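Long-range contacts in IroE-like serine hydrolase (PDB 3GFF), which probably hydrolyses ester bonds, as an IroE-like serine hydrolase of the esterase D family with an alpha/beta-hydrolase core: residues Phe266-Tyr271 and Asp282-Leu287; Asn136-Leu141 and His293-Ser298; Pro71-Val76 and Gly258-Phe263; Gln196-Ile201 and Gly236-Tyr241; Ser39-Pro44 and Ser298-Glu303. All coordinates share one frame; numbering follows the deposited sequence.

In the fold
All five contacts lie in one alpha/beta-hydrolase domain. Interactions 2, 4 and 5 reach its mixed sheet. Interaction 4 pairs strands 195-201 and 235-241 at one edge of it. Interactions 2 and 5 bring the chain's later part to the neighbouring strands 138-144 and 43-48. They share Ser298, and their centres are about 11 Å apart. Interaction 3 sets helix 250-263 against the loop before strand 77-81. Along the chain, interaction 4 closes inside interaction 3, and interaction 1 follows. Interaction 5 encloses all the others. Helix 299-311 and the loop before it are tied back to strands 43-48 and 138-144. Interactions 4 and 5 are farthest apart, with centres about 28 Å from each other.

Interaction 1: residues Phe266-Tyr271 and Asp282-Leu287; sequences FAIDIY and DQYGVL
Phe266 and Ala267 turn their carbonyls to two side chains of helix 277-291, in the loop joining helices 250-263 and 277-291 of this alpha/beta-hydrolase. The polar part comes first. Tyr284 OH donates to Phe266 O at 2.5 Å, in the carbonyl plane and on a lone pair. Gln283 NE2 donates to Ala267 O at 2.9 Å. This donor stands above the carbonyl plane, 51° out of it. The same NE2 also bonds to Asp265 O, so one amide nitrogen holds two loop carbonyls. Gln283 reaches them with CG anti to the backbone N (chi1 171°) and an extended chain.

The apolar part centres on the Phe266 ring. Leu287 CD1 sits over the middle of one face, 3.6 Å from the ring centroid, as a CH-pi contact. The Phe266 and Tyr284 rings are steeply inclined, at 82°. Val295 also touches both rings, and Phe263 meets Phe266 edge-to-face. With an alanine in place of Phe266, Leu287 CD1 would probably keep the face of Tyr284 but lose that of Phe266, and a gap would open beside both. Farther along the loop, Ile268 CG1 lies 3.7 Å from Gln283 OE1.

Interaction 2: residues Asn136-Leu141 and His293-Ser298; sequences NGINVL and HKVTPS
Ile138 points the end of its side chain at the loop 293-298, and its CD1 atom does most of the touching. Two residues of the loop receive it. Val295 CG2 lies 3.9 Å from Ile138 CD1, and these two side chains cross at about a right angle. His293 CB lies 4.0 Å from Ile138 CD1. Here the side chains slide past each other in opposite directions, and the CB methylene meets the methyl. The imidazole instead carries CD2 toward Gly137 O, at 4.1 Å.

Ile138 CG1 is anti to the carbonyl carbon (chi1 -58°). A turn at chi2 (-56°) then brings CD1 up to both partners. Phe291 of helix 277-291 and Pro44 of strand 43-48 also touch Ile138.

No direct hydrogen bond joins the segments. Two waters do so, each donating to both Asn136 O and Lys294 O. One is 2.8 Å from Lys294 O, and the other is 2.7 Å from Asn136 O. Two carbonyls, neither able to donate, are thus joined through water.

Beside them, Ile138 N donates to Asn136 OD1 at 2.9 Å. This bond closes an Asx turn where the chain rounds a corner at Gly137 and enters strand 138-144. That strand is a parallel inner strand of the alpha/beta-hydrolase sheet, and it leads toward the GxSxG sequence of a probable nucleophile elbow.

Interaction 3: residues Pro71-Val76 and Gly258-Phe263; sequences PQIPKV and GIRHLF
Pro74 lays the edge of its ring on Phe263, and this is the tightest fit of the contact. Pro74 CD stands 3.3 Å above the ring plane, offset toward the rim. It makes a CH-pi contact, 3.7 Å from the ring centroid and 26° off the normal. Pro74 CG follows over the CD1 side of the ring, 3.6 Å from Phe263 CD1. Leu262 CD2 covers the opposite face, so the phenyl is sandwiched between proline and leucine.

Ile73 is the second bump. It fits among Ile259, Arg260 and Phe263 on the helix surface. Its CG2 branch lies against the backbone, 3.7 Å from Ile259 O. Its CD1 branch reaches Ile259 CG2 at 4.0 Å. The two isoleucines cross at about a right angle. Ile73 CG1 takes the position between backbone N and carbonyl carbon (chi1 64°), which sends CD1 toward Ile259. Leu62 and Leu65 of helix 51-65 touch both isoleucines.

The polar side of the contact is flat. Gln72 and Arg260 lie side by side, with amide and guanidinium planes only 12° apart. Arg260 NH1 donates to Gln72 OE1 at 3.0 Å, on a lone pair in the carbonyl plane. Gln72 NE2 bonds to Met70 O, and Arg260 NH2 bonds to Glu244 O of the second subunit. A water donates to both Gln72 O and Arg260 O.

The contact thus packs helix 250-263 of an alpha/beta-hydrolase fold against the loop entering strand 77-81, and its polar side reaches the second subunit.

Interaction 4: residues Gln196-Ile201 and Gly236-Tyr241; sequences QLFMAI and GFMAKY
Met238 O takes the backbone N-H of Met199 at 2.9 Å and also a CA-H contact from Phe198. It lies midway along a parallel strand pair at one edge of the alpha/beta-hydrolase sheet within this chain. Strands 196-201 and 236-241 run at 9° to each other. Five backbone bonds join them, in the staggered pattern of parallel strands: Leu197 to Gly236, Met238 to Leu197, Met199 to Met238, Lys240 to Met199 and Ile201 to Lys240, donor first. On its other side, strand 195-201 bonds to strand 164-168. Helix 215-230 lies between the two strands in sequence, making a beta-alpha-beta crossover.

Leu197, Met199, Ile201, Phe237, Ala239 and Tyr241 share one face. Leu197 and Phe237 point the same way, with Leu197 CD2 3.6 Å from Phe237 CD1. Leu227 of helix 215-230 touches both. Ile201 crosses Tyr241 at about a right angle, with CG2 4.1 Å from Tyr241 CD1.

On the other face, Met238 runs alongside Phe198, and its CG lies 3.8 Å from Phe198 CD1. His261 of helix 250-263 touches Met238.

Both methionines are selenomethionines, and each makes a Met-aromatic contact at a ring edge. Met199 has CG anti to the carbonyl carbon (chi1 -69°), which leans the chain over to Phe237. There its SE atom lies 3.7 Å from Phe237 CE1, near the ring plane.

Interaction 5: residues Ser39-Pro44 and Ser298-Glu303; sequences SLEAYP and SQQYLE
Glu41 puts its carboxylate against the first turn of helix 299-311, although the two segments are some 250 residues apart in the chain. Each oxygen has its own partner. Glu41 OE2 accepts from Ser298 OG at 2.8 Å, on the syn side and close to the carboxylate plane. Glu41 OE1 accepts from the backbone Gln300 N at 3.0 Å. That N-H comes from above the plane, 35° out of it.

Ser298 is the N-cap residue, and its OG serves twice. It donates to Glu41 and accepts from Tyr301 N at 3.2 Å. A carboxylate at this helix end would probably be favoured by the helix dipole. The Glu41 chain is stretched out from CB to the carboxylate, chi1 178°. Its base is steadied by an ST turn, in which Ser39 OG accepts from Glu41 N at 3.1 Å. Were Glu41 replaced by alanine, Gln300 N would probably lose its acceptor and Ser298 OG the carboxylate it donates to, leaving the capping bond to Tyr301 N to hold it.

Tyr43 adds a second polar link. Gln300 NE2 donates to Tyr43 OH at 2.7 Å, and the hydroxyl lies almost in the amide plane. Ring and amide planes are 71° apart. The same NE2 also bonds to Glu34 O. Glu41 CG rests over one face of the Tyr43 ring, toward its edge, 3.6 Å above its plane.

A serine N-cap reinforced by a distant glutamate thus ties helix 299-311, late in the chain, to the start of sheet strand 43-48 in this alpha/beta-hydrolase.

Interaction 1: residues Phe266-Tyr271 and Asp282-Leu287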
# COMPACT_ATOMS: atom_id res chain seq x y z
N PHE A 266 17.61 1.27 10.16
CA PHE A 266 17.84 -0.10 10.68
C PHE A 266 18.51 -0.99 9.68
O PHE A 266 19.05 -2.05 10.05
CB PHE A 266 16.52 -0.78 11.08
CG PHE A 266 15.91 -0.26 12.35
CD1 PHE A 266 15.54 1.07 12.49
CD2 PHE A 266 15.62 -1.14 13.38
CE1 PHE A 266 14.96 1.52 13.63
CE2 PHE A 266 15.01 -0.69 14.53
CZ PHE A 266 14.67 0.65 14.66
N ALA A 267 18.43 -0.59 8.41
CA ALA A 267 19.06 -1.31 7.29
C ALA A 267 20.59 -1.31 7.36
O ALA A 267 21.22 -0.30 7.69
CB ALA A 267 18.58 -0.70 5.93
N ILE A 268 21.18 -2.45 7.07
CA ILE A 268 22.64 -2.64 7.07
C ILE A 268 23.03 -2.91 5.62
O ILE A 268 22.61 -3.91 5.03
CB ILE A 268 23.03 -3.85 7.97
CG1 ILE A 268 22.72 -3.55 9.45
CG2 ILE A 268 24.50 -4.20 7.83
CD1 ILE A 268 22.87 -4.81 10.36
N ASP A 269 23.81 -2.01 5.04
CA ASP A 269 24.28 -2.14 3.66
C ASP A 269 25.67 -2.76 3.70
O ASP A 269 26.66 -2.08 4.00
CB ASP A 269 24.33 -0.76 3.03
CG ASP A 269 24.53 -0.79 1.53
OD1 ASP A 269 24.94 -1.83 0.95
OD2 ASP A 269 24.26 0.25 0.93
N ILE A 270 25.76 -4.05 3.36
CA ILE A 270 27.05 -4.74 3.43
C ILE A 270 27.94 -4.50 2.21
O ILE A 270 28.71 -5.38 1.87
CB ILE A 270 26.86 -6.28 3.64
N TYR A 271 27.85 -3.32 1.57
CA TYR A 271 28.65 -3.02 0.37
C TYR A 271 29.44 -1.71 0.54
O TYR A 271 29.34 -1.03 1.58
CB TYR A 271 27.75 -2.99 -0.88
CG TYR A 271 27.21 -1.63 -1.29
CD1 TYR A 271 27.03 -0.60 -0.36
CD2 TYR A 271 26.80 -1.39 -2.62
CE1 TYR A 271 26.53 0.64 -0.73
CE2 TYR A 271 26.28 -0.14 -3.00
CZ TYR A 271 26.15 0.87 -2.04
OH TYR A 271 25.65 2.11 -2.37
N ASP A 282 27.68 0.90 16.43
CA ASP A 282 27.44 2.34 16.61
C ASP A 282 26.05 2.70 16.10
O ASP A 282 25.29 3.41 16.80
CB ASP A 282 28.51 3.17 15.87
CG ASP A 282 29.95 2.97 16.42
OD1 ASP A 282 30.16 2.33 17.48
OD2 ASP A 282 30.88 3.51 15.78
N GLN A 283 25.73 2.23 14.89
CA GLN A 283 24.43 2.41 14.24
C GLN A 283 23.31 2.02 15.20
O GLN A 283 22.34 2.78 15.40
CB GLN A 283 24.35 1.53 12.96
CG GLN A 283 23.02 1.45 12.31
CD GLN A 283 22.99 0.48 11.14
OE1 GLN A 283 23.88 -0.33 10.96
NE2 GLN A 283 21.94 0.58 10.32
N TYR A 284 23.43 0.84 15.79
CA TYR A 284 22.41 0.39 16.73
C TYR A 284 22.46 1.14 18.08
O TYR A 284 21.44 1.24 18.76
CB TYR A 284 22.35 -1.14 16.79
CG TYR A 284 21.52 -1.65 15.64
CD1 TYR A 284 22.05 -1.72 14.35
CD2 TYR A 284 20.19 -2.02 15.83
CE1 TYR A 284 21.29 -2.13 13.27
CE2 TYR A 284 19.41 -2.43 14.77
CZ TYR A 284 19.95 -2.47 13.48
OH TYR A 284 19.18 -2.91 12.44
N GLY A 285 23.62 1.71 18.42
CA GLY A 285 23.73 2.55 19.60
C GLY A 285 22.88 3.81 19.41
O GLY A 285 22.15 4.21 20.30
N VAL A 286 22.93 4.38 18.21
CA VAL A 286 22.16 5.56 17.88
C VAL A 286 20.66 5.24 17.91
O VAL A 286 19.88 6.00 18.50
CB VAL A 286 22.56 6.16 16.50
CG1 VAL A 286 21.65 7.39 16.14
CG2 VAL A 286 24.05 6.52 16.49
N LEU A 287 20.27 4.10 17.32
CA LEU A 287 18.84 3.67 17.34
C LEU A 287 18.37 3.49 18.78
O LEU A 287 17.27 3.94 19.14
CB LEU A 287 18.61 2.39 16.52
CG LEU A 287 18.91 2.48 15.01
CD1 LEU A 287 18.71 1.15 14.30
CD2 LEU A 287 18.05 3.58 14.42

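Interaction 2: residues Asn136-Leu141 and His293-Ser298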
# COMPACT_ATOMS: atom_id res chain seq x y z
N ASN A 136 10.07 -7.40 22.14
CA ASN A 136 11.41 -6.85 22.41
C ASN A 136 11.52 -5.47 23.07
O ASN A 136 12.62 -4.92 23.14
CB ASN A 136 12.25 -6.85 21.13
CG ASN A 136 11.86 -5.76 20.14
OD1 ASN A 136 11.11 -4.85 20.47
ND2 ASN A 136 12.45 -5.82 18.93
N GLY A 137 10.40 -4.92 23.53
CA GLY A 137 10.43 -3.63 24.23
C GLY A 137 10.14 -2.43 23.37
O GLY A 137 9.96 -1.34 23.87
N ILE A 138 10.10 -2.62 22.05
CA ILE A 138 9.76 -1.55 21.13
C ILE A 138 8.28 -1.67 20.74
O ILE A 138 7.88 -2.63 20.08
CB ILE A 138 10.69 -1.59 19.88
CG1 ILE A 138 12.16 -1.48 20.31
CG2 ILE A 138 10.36 -0.46 18.92
CD1 ILE A 138 12.47 -0.25 21.15
N ASN A 139 7.48 -0.70 21.20
CA ASN A 139 6.05 -0.70 20.92
C ASN A 139 5.66 0.56 20.15
O ASN A 139 6.01 1.68 20.58
CB ASN A 139 5.25 -0.74 22.22
CG ASN A 139 5.59 -1.93 23.06
OD1 ASN A 139 5.39 -3.07 22.64
ND2 ASN A 139 6.14 -1.68 24.24
N VAL A 140 4.89 0.36 19.08
CA VAL A 140 4.45 1.42 18.18
C VAL A 140 2.93 1.49 18.17
O VAL A 140 2.29 0.46 18.13
CB VAL A 140 4.99 1.16 16.72
CG1 VAL A 140 4.47 2.22 15.70
CG2 VAL A 140 6.53 1.10 16.72
N LEU A 141 2.35 2.69 18.22
CA LEU A 141 0.90 2.88 18.15
C LEU A 141 0.60 3.60 16.85
O LEU A 141 1.23 4.66 16.56
CB LEU A 141 0.34 3.66 19.36
CG LEU A 141 -1.20 3.90 19.44
CD1 LEU A 141 -1.99 2.59 19.48
CD2 LEU A 141 -1.52 4.75 20.67
N HIS A 293 15.32 2.93 24.40
CA HIS A 293 15.35 1.53 24.80
C HIS A 293 16.33 0.78 23.91
O HIS A 293 16.53 1.18 22.77
CB HIS A 293 13.97 0.88 24.65
CG HIS A 293 12.90 1.45 25.53
ND1 HIS A 293 12.94 1.36 26.91
CD2 HIS A 293 11.73 2.07 25.22
CE1 HIS A 293 11.85 1.93 27.41
NE2 HIS A 293 11.10 2.36 26.41
N LYS A 294 16.94 -0.28 24.43
CA LYS A 294 17.86 -1.13 23.68
C LYS A 294 17.29 -1.63 22.35
O LYS A 294 16.20 -2.20 22.30
CB LYS A 294 18.30 -2.35 24.53
CG LYS A 294 18.93 -3.48 23.70
CD LYS A 294 19.48 -4.59 24.57
CE LYS A 294 20.88 -4.28 25.06
NZ LYS A 294 21.86 -4.34 23.94
N VAL A 295 18.04 -1.40 21.27
CA VAL A 295 17.65 -1.82 19.92
C VAL A 295 18.85 -2.56 19.35
O VAL A 295 19.96 -2.05 19.36
CB VAL A 295 17.28 -0.61 19.04
CG1 VAL A 295 17.07 -1.01 17.55
CG2 VAL A 295 16.07 0.08 19.62
N THR A 296 18.60 -3.77 18.85
CA THR A 296 19.66 -4.65 18.31
C THR A 296 19.24 -5.25 16.96
O THR A 296 18.06 -5.43 16.71
CB THR A 296 19.99 -5.79 19.30
OG1 THR A 296 18.77 -6.36 19.79
CG2 THR A 296 20.78 -5.25 20.50
N PRO A 297 20.21 -5.52 16.08
CA PRO A 297 19.81 -6.08 14.82
C PRO A 297 19.01 -7.39 14.93
O PRO A 297 19.34 -8.26 15.73
CB PRO A 297 21.13 -6.32 14.11
CG PRO A 297 22.11 -5.45 14.78
CD PRO A 297 21.67 -5.30 16.15
N SER A 298 17.96 -7.47 14.12
CA SER A 298 17.14 -8.65 14.02
C SER A 298 17.99 -9.88 13.71
O SER A 298 18.74 -9.87 12.74
CB SER A 298 16.11 -8.51 12.89
OG SER A 298 15.71 -9.80 12.40
O HOH W 1 15.18 -4.55 21.30
O HOH W 2 13.75 -2.75 24.24

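Interaction 3: residues Pro71-Val76 and Gly258-Phe263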
# COMPACT_ATOMS: atom_id res chain seq x y z
N PRO A 71 14.44 -6.79 2.93
CA PRO A 71 13.25 -6.24 3.57
C PRO A 71 13.41 -4.74 3.87
O PRO A 71 14.49 -4.29 4.22
CB PRO A 71 13.10 -7.09 4.84
CG PRO A 71 14.43 -7.70 5.08
CD PRO A 71 15.07 -7.84 3.75
N GLN A 72 12.33 -4.00 3.70
CA GLN A 72 12.33 -2.56 3.85
C GLN A 72 12.12 -2.18 5.30
O GLN A 72 12.56 -1.10 5.73
CB GLN A 72 11.27 -1.94 2.94
CG GLN A 72 11.50 -2.29 1.46
CD GLN A 72 12.81 -1.74 0.93
OE1 GLN A 72 13.01 -0.52 0.88
NE2 GLN A 72 13.69 -2.62 0.50
N ILE A 73 11.41 -3.01 6.05
CA ILE A 73 11.27 -2.76 7.46
C ILE A 73 11.56 -4.09 8.13
O ILE A 73 11.57 -5.11 7.46
CB ILE A 73 9.89 -2.16 7.82
CG1 ILE A 73 8.75 -3.14 7.51
CG2 ILE A 73 9.66 -0.83 7.09
CD1 ILE A 73 7.37 -2.61 7.92
N PRO A 74 11.84 -4.09 9.45
CA PRO A 74 12.05 -5.37 10.11
C PRO A 74 10.73 -6.11 10.36
O PRO A 74 9.63 -5.57 10.16
CB PRO A 74 12.74 -4.98 11.42
CG PRO A 74 12.41 -3.58 11.67
CD PRO A 74 11.98 -2.95 10.37
N LYS A 75 10.86 -7.36 10.80
CA LYS A 75 9.69 -8.16 11.15
C LYS A 75 9.04 -7.61 12.43
O LYS A 75 9.72 -7.20 13.32
CB LYS A 75 10.13 -9.61 11.35
CG LYS A 75 10.70 -10.31 10.09
CD LYS A 75 9.62 -10.59 9.11
CE LYS A 75 10.07 -11.49 7.94
NZ LYS A 75 11.08 -10.86 7.04
N VAL A 76 7.71 -7.58 12.50
CA VAL A 76 7.01 -7.12 13.70
C VAL A 76 5.83 -8.04 14.02
O VAL A 76 5.41 -8.82 13.18
CB VAL A 76 6.44 -5.71 13.52
CG1 VAL A 76 7.58 -4.70 13.18
CG2 VAL A 76 5.35 -5.70 12.42
N GLY A 258 5.18 6.36 6.97
CA GLY A 258 5.46 6.50 8.39
C GLY A 258 6.33 5.39 8.93
O GLY A 258 7.29 5.65 9.61
N ILE A 259 5.99 4.15 8.58
CA ILE A 259 6.69 2.96 9.09
C ILE A 259 8.05 2.79 8.45
O ILE A 259 8.96 2.25 9.08
CB ILE A 259 5.83 1.65 8.93
CG1 ILE A 259 6.16 0.65 10.04
CG2 ILE A 259 5.93 1.09 7.53
CD1 ILE A 259 5.81 1.20 11.47
N ARG A 260 8.17 3.22 7.18
CA ARG A 260 9.40 3.22 6.46
C ARG A 260 10.38 4.26 7.03
O ARG A 260 11.58 4.02 7.11
CB ARG A 260 9.19 3.41 4.94
CG ARG A 260 8.78 2.13 4.20
CD ARG A 260 8.37 2.34 2.76
NE ARG A 260 9.41 3.03 1.98
CZ ARG A 260 10.44 2.44 1.37
NH1 ARG A 260 10.61 1.12 1.39
NH2 ARG A 260 11.33 3.19 0.71
N HIS A 261 9.87 5.42 7.37
CA HIS A 261 10.66 6.44 8.00
C HIS A 261 11.12 6.00 9.41
O HIS A 261 12.28 6.17 9.78
CB HIS A 261 9.85 7.72 8.12
CG HIS A 261 10.52 8.77 8.94
ND1 HIS A 261 11.59 9.48 8.48
CD2 HIS A 261 10.28 9.20 10.21
CE1 HIS A 261 11.99 10.33 9.41
NE2 HIS A 261 11.22 10.18 10.47
N LEU A 262 10.22 5.39 10.17
CA LEU A 262 10.58 4.89 11.50
C LEU A 262 11.72 3.89 11.47
O LEU A 262 12.60 3.93 12.32
CB LEU A 262 9.37 4.23 12.19
CG LEU A 262 9.63 3.77 13.62
CD1 LEU A 262 9.83 5.00 14.58
CD2 LEU A 262 8.46 2.86 14.11
N PHE A 263 11.70 2.98 10.50
CA PHE A 263 12.70 1.91 10.40
C PHE A 263 13.82 2.09 9.38
O PHE A 263 14.62 1.18 9.14
CB PHE A 263 11.99 0.59 10.14
CG PHE A 263 11.17 0.13 11.29
CD1 PHE A 263 11.77 -0.15 12.51
CD2 PHE A 263 9.81 -0.04 11.17
CE1 PHE A 263 11.01 -0.59 13.58
CE2 PHE A 263 9.06 -0.48 12.21
CZ PHE A 263 9.65 -0.74 13.42
O HOH W 3 12.48 1.74 5.35

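Interaction 4: residues Gln196-Ile201 and Gly236-Tyr241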
# COMPACT_ATOMS: atom_id res chain seq x y z
N GLN A 196 9.01 9.44 19.57
CA GLN A 196 8.89 9.63 18.12
C GLN A 196 7.43 9.79 17.71
O GLN A 196 6.57 9.09 18.20
CB GLN A 196 9.55 8.48 17.35
CG GLN A 196 11.12 8.59 17.34
CD GLN A 196 11.80 7.38 16.70
OE1 GLN A 196 12.08 6.40 17.37
NE2 GLN A 196 12.14 7.48 15.43
N LEU A 197 7.19 10.75 16.83
CA LEU A 197 5.88 11.06 16.29
C LEU A 197 6.01 11.30 14.79
O LEU A 197 6.91 12.03 14.33
CB LEU A 197 5.29 12.33 16.94
CG LEU A 197 3.98 12.82 16.29
CD1 LEU A 197 2.79 11.86 16.52
CD2 LEU A 197 3.65 14.21 16.79
N PHE A 198 5.15 10.65 14.02
CA PHE A 198 5.03 10.89 12.57
C PHE A 198 3.61 11.32 12.35
O PHE A 198 2.68 10.65 12.83
CB PHE A 198 5.34 9.62 11.76
CG PHE A 198 4.99 9.73 10.28
CD1 PHE A 198 5.89 10.25 9.38
CD2 PHE A 198 3.76 9.28 9.82
CE1 PHE A 198 5.59 10.35 8.03
CE2 PHE A 198 3.44 9.36 8.48
CZ PHE A 198 4.37 9.91 7.58
N MSE A 199 3.41 12.43 11.66
CA MSE A 199 2.06 12.86 11.26
C MSE A 199 1.86 12.77 9.75
O MSE A 199 2.69 13.28 8.97
CB MSE A 199 1.79 14.31 11.70
CG MSE A 199 1.66 14.50 13.18
SE MSE A 199 1.49 16.36 13.66
CE MSE A 199 -0.15 16.80 12.66
N ALA A 200 0.76 12.16 9.33
CA ALA A 200 0.36 12.15 7.91
C ALA A 200 -0.73 13.19 7.88
O ALA A 200 -1.58 13.21 8.78
CB ALA A 200 -0.20 10.78 7.45
N ILE A 201 -0.71 14.05 6.87
CA ILE A 201 -1.69 15.11 6.75
C ILE A 201 -2.27 15.07 5.34
O ILE A 201 -1.55 15.33 4.37
CB ILE A 201 -1.08 16.53 7.03
CG1 ILE A 201 -0.37 16.54 8.38
CG2 ILE A 201 -2.19 17.62 6.97
CD1 ILE A 201 0.45 17.83 8.70
N GLY A 236 11.58 12.98 18.25
CA GLY A 236 11.91 12.88 16.81
C GLY A 236 10.56 13.04 16.13
O GLY A 236 9.64 12.26 16.37
N PHE A 237 10.43 14.06 15.29
CA PHE A 237 9.18 14.37 14.67
C PHE A 237 9.31 14.50 13.18
O PHE A 237 10.31 15.02 12.64
CB PHE A 237 8.64 15.70 15.23
CG PHE A 237 7.42 16.23 14.50
CD1 PHE A 237 6.21 15.56 14.57
CD2 PHE A 237 7.48 17.42 13.79
CE1 PHE A 237 5.12 16.03 13.89
CE2 PHE A 237 6.37 17.92 13.12
CZ PHE A 237 5.19 17.22 13.16
N MSE A 238 8.30 14.01 12.50
CA MSE A 238 8.23 14.36 11.10
C MSE A 238 6.80 14.25 10.57
O MSE A 238 6.03 13.42 11.04
CB MSE A 238 9.33 13.63 10.34
CG MSE A 238 9.04 12.41 9.66
SE MSE A 238 9.08 12.83 7.81
CE MSE A 238 10.26 14.39 7.86
N ALA A 239 6.43 15.17 9.69
CA ALA A 239 5.12 15.20 9.07
C ALA A 239 5.27 15.17 7.54
O ALA A 239 6.32 15.56 7.01
CB ALA A 239 4.33 16.47 9.49
N LYS A 240 4.26 14.64 6.87
CA LYS A 240 4.19 14.66 5.42
C LYS A 240 2.77 15.02 5.03
O LYS A 240 1.82 14.46 5.54
CB LYS A 240 4.64 13.35 4.76
CG LYS A 240 4.53 13.40 3.21
CD LYS A 240 5.05 12.17 2.46
CE LYS A 240 6.47 12.35 1.90
NZ LYS A 240 6.85 11.12 1.14
N TYR A 241 2.65 16.02 4.15
CA TYR A 241 1.37 16.46 3.60
C TYR A 241 1.13 15.76 2.26
O TYR A 241 2.02 15.69 1.41
CB TYR A 241 1.36 18.01 3.44
CG TYR A 241 0.15 18.54 2.65
CD1 TYR A 241 -1.15 18.33 3.12
CD2 TYR A 241 0.33 19.24 1.46
CE1 TYR A 241 -2.24 18.79 2.43
CE2 TYR A 241 -0.78 19.73 0.74
CZ TYR A 241 -2.07 19.49 1.26
OH TYR A 241 -3.17 19.94 0.60

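Interaction 5: residues Ser39-Pro44 and Ser298-Glu303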
# COMPACT_ATOMS: atom_id res chain seq x y z
N SER A 39 12.70 -19.44 15.89
CA SER A 39 13.81 -19.05 16.74
C SER A 39 13.29 -18.48 18.06
O SER A 39 12.09 -18.51 18.30
CB SER A 39 14.69 -17.99 16.04
OG SER A 39 14.04 -16.73 15.94
N LEU A 40 14.22 -17.96 18.87
CA LEU A 40 13.93 -17.30 20.11
C LEU A 40 13.93 -15.79 19.94
O LEU A 40 13.92 -15.03 20.93
CB LEU A 40 14.95 -17.73 21.17
CG LEU A 40 14.65 -19.13 21.67
CD1 LEU A 40 15.66 -19.57 22.70
CD2 LEU A 40 13.22 -19.16 22.23
N GLU A 41 13.88 -15.32 18.70
CA GLU A 41 13.91 -13.88 18.45
C GLU A 41 12.67 -13.16 19.02
O GLU A 41 11.56 -13.69 18.97
CB GLU A 41 14.10 -13.60 16.95
CG GLU A 41 14.11 -12.16 16.56
CD GLU A 41 14.45 -11.90 15.10
OE1 GLU A 41 14.76 -12.83 14.34
OE2 GLU A 41 14.40 -10.73 14.69
N ALA A 42 12.89 -11.96 19.57
CA ALA A 42 11.84 -11.14 20.15
C ALA A 42 11.64 -10.02 19.15
O ALA A 42 12.61 -9.51 18.63
CB ALA A 42 12.25 -10.59 21.53
N TYR A 43 10.39 -9.64 18.91
CA TYR A 43 10.01 -8.63 17.91
C TYR A 43 9.33 -7.38 18.51
O TYR A 43 8.80 -7.42 19.61
CB TYR A 43 9.02 -9.28 16.94
CG TYR A 43 9.62 -10.47 16.24
CD1 TYR A 43 10.39 -10.31 15.08
CD2 TYR A 43 9.49 -11.75 16.76
CE1 TYR A 43 10.97 -11.40 14.45
CE2 TYR A 43 10.07 -12.86 16.13
CZ TYR A 43 10.82 -12.67 14.99
OH TYR A 43 11.41 -13.75 14.37
N PRO A 44 9.37 -6.26 17.77
CA PRO A 44 8.57 -5.12 18.20
C PRO A 44 7.10 -5.41 17.99
O PRO A 44 6.73 -6.34 17.28
CB PRO A 44 8.99 -3.99 17.25
CG PRO A 44 9.91 -4.60 16.25
CD PRO A 44 10.12 -6.01 16.52
N SER A 298 17.96 -7.47 14.12
CA SER A 298 17.14 -8.65 14.02
C SER A 298 17.99 -9.88 13.71
O SER A 298 18.74 -9.87 12.74
CB SER A 298 16.11 -8.51 12.89
OG SER A 298 15.71 -9.80 12.40
N GLN A 299 17.82 -10.92 14.52
CA GLN A 299 18.50 -12.21 14.31
C GLN A 299 18.25 -12.81 12.89
O GLN A 299 19.18 -13.33 12.27
CB GLN A 299 18.03 -13.22 15.36
CG GLN A 299 19.05 -14.30 15.70
CD GLN A 299 20.01 -13.87 16.81
OE1 GLN A 299 19.69 -12.99 17.64
NE2 GLN A 299 21.19 -14.51 16.85
N GLN A 300 17.00 -12.78 12.41
CA GLN A 300 16.67 -13.29 11.04
C GLN A 300 17.42 -12.53 9.96
O GLN A 300 17.91 -13.12 9.01
CB GLN A 300 15.19 -13.05 10.68
CG GLN A 300 14.19 -13.94 11.29
CD GLN A 300 12.80 -13.63 10.81
OE1 GLN A 300 12.58 -13.48 9.60
NE2 GLN A 300 11.85 -13.55 11.75
N TYR A 301 17.39 -11.21 10.09
CA TYR A 301 18.01 -10.26 9.17
C TYR A 301 19.50 -10.54 9.06
O TYR A 301 20.02 -10.63 7.96
CB TYR A 301 17.72 -8.82 9.63
CG TYR A 301 18.23 -7.72 8.72
CD1 TYR A 301 17.92 -7.70 7.36
CD2 TYR A 301 18.99 -6.66 9.24
CE1 TYR A 301 18.37 -6.69 6.53
CE2 TYR A 301 19.45 -5.63 8.41
CZ TYR A 301 19.14 -5.65 7.06
OH TYR A 301 19.58 -4.65 6.24
N LEU A 302 20.17 -10.68 10.19
CA LEU A 302 21.59 -10.98 10.20
C LEU A 302 21.85 -12.28 9.46
O LEU A 302 22.75 -12.35 8.63
CB LEU A 302 22.13 -11.11 11.61
CG LEU A 302 22.27 -9.84 12.44
CD1 LEU A 302 22.99 -10.23 13.71
CD2 LEU A 302 23.05 -8.77 11.67
N GLU A 303 21.06 -13.30 9.78
CA GLU A 303 21.17 -14.62 9.15
C GLU A 303 20.95 -14.52 7.62
O GLU A 303 21.59 -15.23 6.85
CB GLU A 303 20.20 -15.61 9.78